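Local coordinates for protein cycloalternan-forming enzyme (PDB 5F7U) that is a multidomain glycoside hydrolase family 31 protein that combines a TIM barrel with beta-rich flanking domains and a carbohydrate-binding module, and binds glycans and magnesium ions, at residues 18-21 with 22-26; 494-497 with 498-501; 1005-1009 with 1010-1014. The protein carries 1 engineered substitution. All coordinates share one frame; numbering follows the deposited sequence.

Contact 1: residues 18-21 with 22-26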
ATOM      1  N   TYR A  18      18.608  -9.280 -13.811  1.00 16.79           N
ATOM      2  CA  TYR A  18      18.482  -8.295 -14.889  1.00 17.20           C
ATOM      3  C   TYR A  18      19.729  -8.189 -15.741  1.00 17.32           C
ATOM      4  O   TYR A  18      19.651  -7.749 -16.903  1.00 18.25           O
ATOM      5  CB  TYR A  18      18.117  -6.931 -14.304  1.00 17.52           C
ATOM      6  CG  TYR A  18      16.790  -6.933 -13.556  1.00 17.76           C
ATOM      7  CD1 TYR A  18      15.587  -7.247 -14.211  1.00 18.11           C
ATOM      8  CD2 TYR A  18      16.737  -6.605 -12.191  1.00 17.96           C
ATOM      9  CE1 TYR A  18      14.374  -7.251 -13.527  1.00 18.62           C
ATOM     10  CE2 TYR A  18      15.532  -6.589 -11.506  1.00 18.64           C
ATOM     11  CZ  TYR A  18      14.360  -6.929 -12.171  1.00 19.08           C
ATOM     12  OH  TYR A  18      13.179  -6.928 -11.503  1.00 19.89           O
ATOM     13  N   THR A  19      20.869  -8.570 -15.175  1.00 16.85           N
ATOM     14  CA  THR A  19      22.163  -8.413 -15.867  1.00 17.01           C
ATOM     15  C   THR A  19      23.017  -9.666 -15.725  1.00 16.27           C
ATOM     16  O   THR A  19      22.725 -10.542 -14.904  1.00 15.78           O
ATOM     17  CB  THR A  19      23.003  -7.217 -15.355  1.00 17.87           C
ATOM     18  OG1 THR A  19      23.423  -7.434 -14.002  1.00 18.41           O
ATOM     19  CG2 THR A  19      22.247  -5.892 -15.428  1.00 19.24           C
ATOM     20  N   VAL A  20      24.077  -9.749 -16.526  1.00 16.08           N
ATOM     21  CA  VAL A  20      25.048 -10.830 -16.345  1.00 15.79           C
ATOM     22  C   VAL A  20      26.412 -10.221 -16.108  1.00 15.71           C
ATOM     23  O   VAL A  20      26.702  -9.123 -16.610  1.00 16.11           O
ATOM     24  CB  VAL A  20      25.108 -11.823 -17.547  1.00 15.83           C
ATOM     25  CG1 VAL A  20      23.742 -12.485 -17.781  1.00 16.36           C
ATOM     26  CG2 VAL A  20      25.634 -11.138 -18.821  1.00 15.89           C
ATOM     27  N   GLN A  21      27.234 -10.926 -15.328  1.00 15.22           N
ATOM     28  CA  GLN A  21      28.675 -10.695 -15.304  1.00 15.29           C
ATOM     29  C   GLN A  21      29.272 -11.240 -16.608  1.00 14.59           C
ATOM     30  O   GLN A  21      28.647 -12.076 -17.258  1.00 14.18           O
ATOM     31  CB  GLN A  21      29.294 -11.358 -14.066  1.00 15.93           C
ATOM     32  CG  GLN A  21      28.780 -10.727 -12.764  1.00 17.22           C
ATOM     33  CD  GLN A  21      29.119  -9.250 -12.663  1.00 18.69           C
ATOM     34  OE1 GLN A  21      28.247  -8.380 -12.813  1.00 20.07           O
ATOM     35  NE2 GLN A  21      30.395  -8.954 -12.450  1.00 18.80           N
ATOM     36  N   PRO A  22      30.460 -10.751 -17.020  1.00 14.40           N
ATOM     37  CA  PRO A  22      30.971 -11.132 -18.349  1.00 14.31           C
ATOM     38  C   PRO A  22      31.690 -12.491 -18.397  1.00 13.92           C
ATOM     39  O   PRO A  22      32.328 -12.812 -19.392  1.00 13.91           O
ATOM     40  CB  PRO A  22      31.969  -9.998 -18.669  1.00 14.90           C
ATOM     41  CG  PRO A  22      32.443  -9.534 -17.333  1.00 15.05           C
ATOM     42  CD  PRO A  22      31.219  -9.621 -16.443  1.00 15.10           C
ATOM     43  N   THR A  23      31.566 -13.276 -17.337  1.00 13.35           N
ATOM     44  CA  THR A  23      32.275 -14.559 -17.219  1.00 13.31           C
ATOM     45  C   THR A  23      31.351 -15.677 -16.730  1.00 13.01           C
ATOM     46  O   THR A  23      31.779 -16.597 -16.002  1.00 12.53           O
ATOM     47  CB  THR A  23      33.487 -14.442 -16.288  1.00 13.88           C
ATOM     48  OG1 THR A  23      33.070 -13.906 -15.018  1.00 14.69           O
ATOM     49  CG2 THR A  23      34.567 -13.536 -16.931  1.00 14.13           C
ATOM     50  N   GLU A  24      30.098 -15.609 -17.174  1.00 12.75           N
ATOM     51  CA  GLU A  24      29.042 -16.557 -16.761  1.00 13.08           C
ATOM     52  C   GLU A  24      28.847 -17.664 -17.794  1.00 13.02           C
ATOM     53  O   GLU A  24      29.399 -17.613 -18.905  1.00 13.30           O
ATOM     54  CB  GLU A  24      27.710 -15.825 -16.594  1.00 13.33           C
ATOM     55  CG  GLU A  24      27.691 -14.802 -15.466  1.00 13.55           C
ATOM     56  CD  GLU A  24      26.288 -14.301 -15.130  1.00 14.17           C
ATOM     57  OE1 GLU A  24      25.279 -14.900 -15.605  1.00 14.72           O
ATOM     58  OE2 GLU A  24      26.201 -13.310 -14.369  1.00 14.41           O
ATOM     59  N   ARG A  25      28.047 -18.657 -17.418  1.00 13.11           N
ATOM     60  CA  ARG A  25      27.556 -19.669 -18.343  1.00 13.70           C
ATOM     61  C   ARG A  25      26.187 -19.234 -18.856  1.00 14.09           C
ATOM     62  O   ARG A  25      25.374 -18.711 -18.087  1.00 14.43           O
ATOM     63  CB  ARG A  25      27.429 -20.994 -17.613  1.00 13.69           C
ATOM     64  CG  ARG A  25      26.707 -22.080 -18.403  1.00 14.07           C
ATOM     65  CD  ARG A  25      26.815 -23.389 -17.650  1.00 14.36           C
ATOM     66  NE  ARG A  25      25.957 -23.417 -16.452  1.00 14.20           N
ATOM     67  CZ  ARG A  25      26.341 -23.895 -15.273  1.00 14.09           C
ATOM     68  NH1 ARG A  25      25.465 -23.959 -14.285  1.00 14.46           N
ATOM     69  NH2 ARG A  25      27.600 -24.297 -15.071  1.00 14.12           N
ATOM     70  N   SER A  26      25.932 -19.442 -20.140  1.00 14.44           N
ATOM     71  CA  SER A  26      24.630 -19.083 -20.712  1.00 15.80           C
ATOM     72  C   SER A  26      24.090 -20.240 -21.556  1.00 16.18           C
ATOM     73  O   SER A  26      24.817 -20.722 -22.434  1.00 16.55           O
ATOM     74  CB  SER A  26      24.731 -17.798 -21.543  1.00 16.74           C
ATOM     75  OG  SER A  26      23.446 -17.446 -22.058  1.00 18.99           O
TER
HETATM   76  O   HOH W   1      28.750 -13.833 -19.359  1.00 14.34           O
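Pro22 follows Gln21 directly, and the Gln21 side chain runs beside the proline ring. The Gln21 chain folds over at chi2 (-61°), which brings its amide NE2 within 4.1 Å of Pro22 CD, a loose contact at the surface. The proline breaks the extended run of 19-21, and the chain turns back on itself from here. Thr23 carries the turn, its side chain facing Tyr78 of strand 76-84 together with Pro22. At Glu24 the loop is tied to itself twice. First, a water takes the Glu24 N-H at 3.1 Å and donates to Gln21 O at 2.7 Å, spanning the gap between the two peptides. This stretch belongs to the Lmo2446-like N-terminal domain of the E-set clan, consistent with an immunoglobulin-like beta sandwich, and the loop joins strand 6-8 to the short strand 25-26. The second tie is the buried carboxylate of Glu24: OE2 accepts Gln21 N at 2.8 Å. The N-H reaches it from above the carboxylate plane, 53° out of it. The glutamate stretches out past CG, and this carries the carboxylate back along the loop to residue 20, where OE1 rests 3.6 Å from Val20 CG1 and OE2 lies 3.4 Å from Val20 CA. OE1 also makes a salt bridge to Arg28 NE, so the negative charge is probably well compensated. With Arg25 and Ser26 the chain enters the sheet, running antiparallel to strand 36-43, and Arg25 sends its guanidinium to Tyr94 OH and Arg28 O.

Contact 2: residues 494-497 with 498-501. With GLC (alpha-D-glucopyranose), chain F.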
ATOM      1  N   ARG A 494      30.323 -10.774   0.876  1.00 21.45           N
ATOM      2  CA  ARG A 494      30.316  -9.315   0.697  1.00 21.56           C
ATOM      3  C   ARG A 494      29.408  -8.899  -0.452  1.00 21.08           C
ATOM      4  O   ARG A 494      29.311  -9.607  -1.444  1.00 20.97           O
ATOM      5  CB  ARG A 494      31.728  -8.784   0.447  1.00 22.32           C
ATOM      6  CG  ARG A 494      32.697  -9.080   1.586  1.00 23.47           C
ATOM      7  CD  ARG A 494      34.139  -8.796   1.197  1.00 24.57           C
ATOM      8  NE  ARG A 494      35.021  -9.069   2.327  1.00 25.86           N
ATOM      9  CZ  ARG A 494      35.379  -8.171   3.244  1.00 26.01           C
ATOM     10  NH1 ARG A 494      34.955  -6.919   3.168  1.00 25.59           N
ATOM     11  NH2 ARG A 494      36.168  -8.536   4.251  1.00 27.24           N
ATOM     12  N   VAL A 495      28.749  -7.749  -0.296  1.00 20.82           N
ATOM     13  CA  VAL A 495      27.931  -7.134  -1.352  1.00 20.73           C
ATOM     14  C   VAL A 495      28.808  -6.920  -2.607  1.00 21.26           C
ATOM     15  O   VAL A 495      29.939  -6.422  -2.488  1.00 21.53           O
ATOM     16  CB  VAL A 495      27.347  -5.787  -0.863  1.00 20.40           C
ATOM     17  CG1 VAL A 495      26.604  -5.062  -1.970  1.00 20.38           C
ATOM     18  CG2 VAL A 495      26.408  -6.012   0.318  1.00 20.30           C
ATOM     19  N   PRO A 496      28.305  -7.293  -3.809  1.00 21.61           N
ATOM     20  CA  PRO A 496      29.106  -7.125  -5.040  1.00 22.82           C
ATOM     21  C   PRO A 496      29.643  -5.697  -5.182  1.00 23.98           C
ATOM     22  O   PRO A 496      28.936  -4.739  -4.851  1.00 23.62           O
ATOM     23  CB  PRO A 496      28.092  -7.421  -6.153  1.00 22.02           C
ATOM     24  CG  PRO A 496      27.153  -8.396  -5.518  1.00 21.49           C
ATOM     25  CD  PRO A 496      26.986  -7.887  -4.108  1.00 21.26           C
ATOM     26  N   ALA A 497      30.889  -5.586  -5.655  1.00 25.91           N
ATOM     27  CA  ALA A 497      31.671  -4.340  -5.596  1.00 27.38           C
ATOM     28  C   ALA A 497      30.988  -3.102  -6.213  1.00 28.39           C
ATOM     29  O   ALA A 497      31.157  -1.987  -5.714  1.00 29.13           O
ATOM     30  CB  ALA A 497      33.064  -4.566  -6.180  1.00 28.33           C
ATOM     31  N   SER A 498      30.166  -3.315  -7.244  1.00 28.90           N
ATOM     32  CA  SER A 498      29.504  -2.230  -7.967  1.00 29.52           C
ATOM     33  C   SER A 498      28.234  -1.678  -7.298  1.00 29.21           C
ATOM     34  O   SER A 498      27.715  -0.648  -7.715  1.00 28.85           O
ATOM     35  CB  SER A 498      29.191  -2.698  -9.393  1.00 30.89           C
ATOM     36  OG  SER A 498      28.155  -3.680  -9.380  1.00 31.53           O
ATOM     37  N   GLN A 499      27.743  -2.356  -6.260  1.00 28.85           N
ATOM     38  CA  GLN A 499      26.448  -2.021  -5.675  1.00 28.53           C
ATOM     39  C   GLN A 499      26.571  -1.056  -4.509  1.00 28.57           C
ATOM     40  O   GLN A 499      27.681  -0.724  -4.079  1.00 28.99           O
ATOM     41  CB  GLN A 499      25.700  -3.288  -5.241  1.00 28.69           C
ATOM     42  CG  GLN A 499      25.612  -4.356  -6.321  1.00 30.39           C
ATOM     43  CD  GLN A 499      24.822  -3.913  -7.535  1.00 31.12           C
ATOM     44  OE1 GLN A 499      23.876  -3.137  -7.438  1.00 31.42           O
ATOM     45  NE2 GLN A 499      25.214  -4.411  -8.693  1.00 33.00           N
ATOM     46  N   TRP A 500      25.417  -0.611  -4.010  1.00 28.21           N
ATOM     47  CA  TRP A 500      25.348   0.241  -2.830  1.00 28.38           C
ATOM     48  C   TRP A 500      25.954  -0.534  -1.664  1.00 27.70           C
ATOM     49  O   TRP A 500      25.576  -1.688  -1.427  1.00 28.60           O
ATOM     50  CB  TRP A 500      23.895   0.618  -2.555  1.00 28.78           C
ATOM     51  CG  TRP A 500      23.729   1.735  -1.550  1.00 29.36           C
ATOM     52  CD1 TRP A 500      24.520   2.847  -1.409  1.00 29.64           C
ATOM     53  CD2 TRP A 500      22.701   1.842  -0.561  1.00 29.04           C
ATOM     54  NE1 TRP A 500      24.045   3.641  -0.384  1.00 30.62           N
ATOM     55  CE2 TRP A 500      22.928   3.051   0.148  1.00 29.58           C
ATOM     56  CE3 TRP A 500      21.595   1.044  -0.215  1.00 28.95           C
ATOM     57  CZ2 TRP A 500      22.087   3.482   1.193  1.00 29.73           C
ATOM     58  CZ3 TRP A 500      20.769   1.463   0.833  1.00 28.48           C
ATOM     59  CH2 TRP A 500      21.023   2.676   1.525  1.00 29.35           C
ATOM     60  N   PHE A 501      26.922   0.075  -0.982  1.00 26.84           N
ATOM     61  CA  PHE A 501      27.698  -0.595   0.078  1.00 26.51           C
ATOM     62  C   PHE A 501      28.470  -1.841  -0.417  1.00 26.12           C
ATOM     63  O   PHE A 501      28.754  -2.762   0.352  1.00 25.68           O
ATOM     64  CB  PHE A 501      26.837  -0.902   1.327  1.00 26.32           C
ATOM     65  CG  PHE A 501      26.572   0.295   2.204  1.00 26.72           C
ATOM     66  CD1 PHE A 501      27.498   0.682   3.180  1.00 28.31           C
ATOM     67  CD2 PHE A 501      25.385   1.027   2.068  1.00 26.59           C
ATOM     68  CE1 PHE A 501      27.249   1.784   4.004  1.00 28.17           C
ATOM     69  CE2 PHE A 501      25.129   2.134   2.883  1.00 26.89           C
ATOM     70  CZ  PHE A 501      26.064   2.510   3.854  1.00 27.40           C
TER
HETATM   71  C1  GLC F   1      21.739   5.424  -3.917  1.00 38.74           C
HETATM   72  C2  GLC F   1      21.291   4.238  -3.053  1.00 36.33           C
HETATM   73  C3  GLC F   1      19.961   4.527  -2.344  1.00 33.93           C
HETATM   74  C4  GLC F   1      20.068   5.786  -1.473  1.00 32.96           C
HETATM   75  C5  GLC F   1      20.547   6.938  -2.386  1.00 36.21           C
HETATM   76  C6  GLC F   1      20.799   8.242  -1.644  1.00 36.33           C
HETATM   77  O1  GLC F   1      20.896   5.544  -5.072  1.00 43.14           O
HETATM   78  O2  GLC F   1      21.149   3.085  -3.882  1.00 35.20           O
HETATM   79  O3  GLC F   1      19.576   3.386  -1.580  1.00 33.34           O
HETATM   80  O4  GLC F   1      18.791   6.154  -0.898  1.00 27.21           O
HETATM   81  O5  GLC F   1      21.731   6.652  -3.164  1.00 38.79           O
HETATM   82  O6  GLC F   1      19.694   9.066  -2.005  1.00 36.91           O
HETATM   83  O   HOH W   2      29.999   0.648  -5.388  1.00 49.30           O
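Val495 packs into the curve of the chain that follows it, where its methyl CG1 lies 3.6 Å from Trp500 O and 3.8 Å from Gln499 CB. CB of the same valine sits 3.6 Å from Phe501 O, so the side chain meets backbone carbonyls as well as carbon. CG1 gets there by standing opposite the backbone N (chi1 175°), and the valine crosses the Gln499 side chain at about a right angle. Ala497 and Ser498 form the bend itself, as the two central residues of a type I beta turn running from Pro496 to Gln499. The turn is closed by Gln499 N donating to Pro496 O at 3.0 Å with a fairly straight N-H (166°). One water bridges the turn, donating to Ala497 O, at 2.9 Å, and to Gln499 O, at 3.0 Å. Pro496 CB adds a contact with Gln499 CG. The loop lies between helix 469-481 and strand 505-506 of the family 31 TIM-barrel domain, and its far arm delivers Trp500 to a glycan pocket. There the indole is sandwiched: alpha-D-glucopyranose O3 lies 3.3 Å from Trp500 CZ3 over one face, while Phe501 CD2 sits over the centre of the opposite face. Asn273, Arg586 and Glu663 hydrogen-bond to bound glucose in this pocket. The chemistry therefore divides: a turn closed by a backbone hydrogen bond and bridged by a water leads into an aromatic pair, and Trp500 contributes its ring face to the glucose while polar bonds come from other parts of the chain.

Contact 3: residues 1005-1009 with 1010-1014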
ATOM      1  N   THR A1005     -40.464  25.877 -14.930  1.00 24.74           N
ATOM      2  CA  THR A1005     -40.802  24.581 -15.485  1.00 24.32           C
ATOM      3  C   THR A1005     -39.786  23.599 -14.929  1.00 23.03           C
ATOM      4  O   THR A1005     -38.589  23.912 -14.846  1.00 22.97           O
ATOM      5  CB  THR A1005     -40.781  24.639 -17.026  1.00 25.76           C
ATOM      6  OG1 THR A1005     -41.783  25.560 -17.470  1.00 27.74           O
ATOM      7  CG2 THR A1005     -41.073  23.290 -17.637  1.00 25.63           C
ATOM      8  N   VAL A1006     -40.273  22.429 -14.503  1.00 22.03           N
ATOM      9  CA  VAL A1006     -39.423  21.393 -13.931  1.00 20.92           C
ATOM     10  C   VAL A1006     -39.564  20.117 -14.764  1.00 20.21           C
ATOM     11  O   VAL A1006     -40.670  19.776 -15.184  1.00 20.39           O
ATOM     12  CB  VAL A1006     -39.790  21.092 -12.450  1.00 20.86           C
ATOM     13  CG1 VAL A1006     -38.672  20.284 -11.782  1.00 20.88           C
ATOM     14  CG2 VAL A1006     -39.999  22.392 -11.684  1.00 21.74           C
ATOM     15  N   TYR A1007     -38.442  19.437 -14.993  1.00 18.89           N
ATOM     16  CA  TYR A1007     -38.427  18.127 -15.639  1.00 18.65           C
ATOM     17  C   TYR A1007     -37.840  17.146 -14.645  1.00 17.38           C
ATOM     18  O   TYR A1007     -36.729  17.364 -14.132  1.00 16.80           O
ATOM     19  CB  TYR A1007     -37.563  18.154 -16.898  1.00 19.50           C
ATOM     20  CG  TYR A1007     -38.106  19.040 -17.991  1.00 20.94           C
ATOM     21  CD1 TYR A1007     -37.868  20.418 -17.991  1.00 21.60           C
ATOM     22  CD2 TYR A1007     -38.859  18.493 -19.035  1.00 21.94           C
ATOM     23  CE1 TYR A1007     -38.363  21.229 -19.010  1.00 23.11           C
ATOM     24  CE2 TYR A1007     -39.345  19.290 -20.063  1.00 23.50           C
ATOM     25  CZ  TYR A1007     -39.101  20.655 -20.042  1.00 24.06           C
ATOM     26  OH  TYR A1007     -39.605  21.432 -21.060  1.00 25.93           O
ATOM     27  N   ILE A1008     -38.572  16.067 -14.391  1.00 16.84           N
ATOM     28  CA  ILE A1008     -38.110  15.010 -13.499  1.00 16.03           C
ATOM     29  C   ILE A1008     -37.894  13.792 -14.372  1.00 16.02           C
ATOM     30  O   ILE A1008     -38.865  13.200 -14.866  1.00 15.92           O
ATOM     31  CB  ILE A1008     -39.148  14.675 -12.385  1.00 16.33           C
ATOM     32  CG1 ILE A1008     -39.614  15.937 -11.620  1.00 16.68           C
ATOM     33  CG2 ILE A1008     -38.587  13.578 -11.457  1.00 15.96           C
ATOM     34  CD1 ILE A1008     -38.525  16.643 -10.835  1.00 16.49           C
ATOM     35  N   ASN A1009     -36.625  13.442 -14.599  1.00 15.38           N
ATOM     36  CA  ASN A1009     -36.290  12.377 -15.546  1.00 16.00           C
ATOM     37  C   ASN A1009     -37.085  12.514 -16.848  1.00 16.65           C
ATOM     38  O   ASN A1009     -37.631  11.530 -17.349  1.00 16.94           O
ATOM     39  CB  ASN A1009     -36.543  11.004 -14.907  1.00 15.76           C
ATOM     40  CG  ASN A1009     -35.703  10.776 -13.684  1.00 15.53           C
ATOM     41  OD1 ASN A1009     -34.487  11.028 -13.686  1.00 15.81           O
ATOM     42  ND2 ASN A1009     -36.341  10.290 -12.617  1.00 15.29           N
ATOM     43  N   GLY A1010     -37.148  13.743 -17.369  1.00 16.88           N
ATOM     44  CA  GLY A1010     -37.815  14.049 -18.645  1.00 17.97           C
ATOM     45  C   GLY A1010     -39.299  14.407 -18.594  1.00 18.47           C
ATOM     46  O   GLY A1010     -39.869  14.813 -19.616  1.00 19.47           O
ATOM     47  N   LYS A1011     -39.926  14.240 -17.425  1.00 18.02           N
ATOM     48  CA  LYS A1011     -41.377  14.477 -17.266  1.00 18.84           C
ATOM     49  C   LYS A1011     -41.595  15.901 -16.764  1.00 19.11           C
ATOM     50  O   LYS A1011     -41.126  16.256 -15.682  1.00 18.28           O
ATOM     51  CB  LYS A1011     -41.997  13.448 -16.300  1.00 18.55           C
ATOM     52  CG  LYS A1011     -43.527  13.503 -16.225  1.00 19.70           C
ATOM     53  CD  LYS A1011     -44.061  12.523 -15.192  1.00 19.77           C
ATOM     54  CE  LYS A1011     -45.568  12.351 -15.336  1.00 21.27           C
ATOM     55  NZ  LYS A1011     -46.047  11.314 -14.372  1.00 21.99           N
ATOM     56  N   LYS A1012     -42.309  16.691 -17.563  1.00 20.67           N
ATOM     57  CA  LYS A1012     -42.458  18.137 -17.347  1.00 22.03           C
ATOM     58  C   LYS A1012     -43.626  18.487 -16.423  1.00 22.23           C
ATOM     59  O   LYS A1012     -44.697  17.896 -16.506  1.00 22.53           O
ATOM     60  CB  LYS A1012     -42.665  18.804 -18.713  1.00 23.99           C
ATOM     61  CG  LYS A1012     -42.764  20.326 -18.745  1.00 25.77           C
ATOM     62  CD  LYS A1012     -42.910  20.864 -20.168  1.00 28.00           C
ATOM     63  CE  LYS A1012     -44.239  20.500 -20.817  1.00 29.84           C
ATOM     64  NZ  LYS A1012     -44.487  21.295 -22.058  1.00 32.65           N
ATOM     65  N   GLN A1013     -43.424  19.480 -15.568  1.00 22.38           N
ATOM     66  CA  GLN A1013     -44.556  20.161 -14.915  1.00 23.49           C
ATOM     67  C   GLN A1013     -44.186  21.608 -14.691  1.00 24.35           C
ATOM     68  O   GLN A1013     -43.000  21.945 -14.632  1.00 23.46           O
ATOM     69  CB  GLN A1013     -44.920  19.495 -13.589  1.00 23.36           C
ATOM     70  CG  GLN A1013     -43.786  19.451 -12.582  1.00 22.77           C
ATOM     71  CD  GLN A1013     -44.211  18.819 -11.283  1.00 23.17           C
ATOM     72  OE1 GLN A1013     -45.119  19.312 -10.605  1.00 23.99           O
ATOM     73  NE2 GLN A1013     -43.576  17.708 -10.938  1.00 22.82           N
ATOM     74  N   GLN A1014     -45.199  22.458 -14.535  1.00 25.83           N
ATOM     75  CA  GLN A1014     -44.954  23.854 -14.218  1.00 27.33           C
ATOM     76  C   GLN A1014     -45.298  24.123 -12.755  1.00 26.95           C
ATOM     77  O   GLN A1014     -46.303  23.624 -12.249  1.00 27.33           O
ATOM     78  CB  GLN A1014     -45.744  24.779 -15.148  1.00 29.51           C
ATOM     79  CG  GLN A1014     -45.236  26.221 -15.132  1.00 31.50           C
ATOM     80  CD  GLN A1014     -45.987  27.162 -16.062  1.00 34.29           C
ATOM     81  OE1 GLN A1014     -47.220  27.243 -16.038  1.00 36.27           O
ATOM     82  NE2 GLN A1014     -45.239  27.905 -16.873  1.00 35.14           N
TER
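Val1006 and Gln1013 form a hydrogen-bonded pair of an antiparallel ladder, with Val1006 N donating to Gln1013 O at 2.8 Å and Gln1013 N returning a bond to Val1006 O. Nearer the bend, Ile1008 and Lys1011 exchange a second pair, in which Lys1011 N reaches Ile1008 O at 3.0 Å. These two residues bracket the bend of a beta hairpin with a two-residue type I' loop, Asn1009 and Gly1010 at its corner, both at positive phi (45° and 90°). CA-H...O contacts supplement the ladder, the shortest being Lys1012 CA to Val1006 O at 3.2 Å.

Apolar contacts between the two strands gather on the face carrying Thr1005, Tyr1007 and Lys1012. Lys1012 lies alongside the tyrosine, with CG over the ring face, 4.2 Å from its centroid, in a CH-pi contact; the same methylene also touches Thr1005 CG2, at 3.6 Å. Gly1010 O approaches the ring at its edge. Val1006 and Ile1008 point to the opposite face and pack on strands 1039-1045 and 1027-1035.

Several polar ends have partners elsewhere in the carbohydrate-binding module: Tyr1007 OH bonds Glu1047, Gln1013 NE2 bonds Pro1032 O, and Thr1005 OG1 and Gln1014 NE2 share the carboxylate of Asp1050. Backbone bonds thus set the strand register, while the lysine meets the ring through the C-H groups of its aliphatic chain.

How the contacts relate
None is a deep core contact. Contact 2 is a surface loop, whereas contacts 1 and 3 are partly buried. No helix or strand is shared: each lies in its own loop or hairpin. Contacts 1 and 2 are neighbours in different family regions, the N-terminal one and the TIM barrel, their centres about 17 Å apart and nearest atoms about 6 Å apart: Pro496 meets Asp14, and so does Gln21. Contact 3 lies on the other side of the chain's centre, about 74 Å from contact 1 between centres. Their chemistry follows their setting: an ionic side chain and a water tie contact 1, a turn and a sugar-facing indole mark contact 2, and strand pairing dominates contact 3.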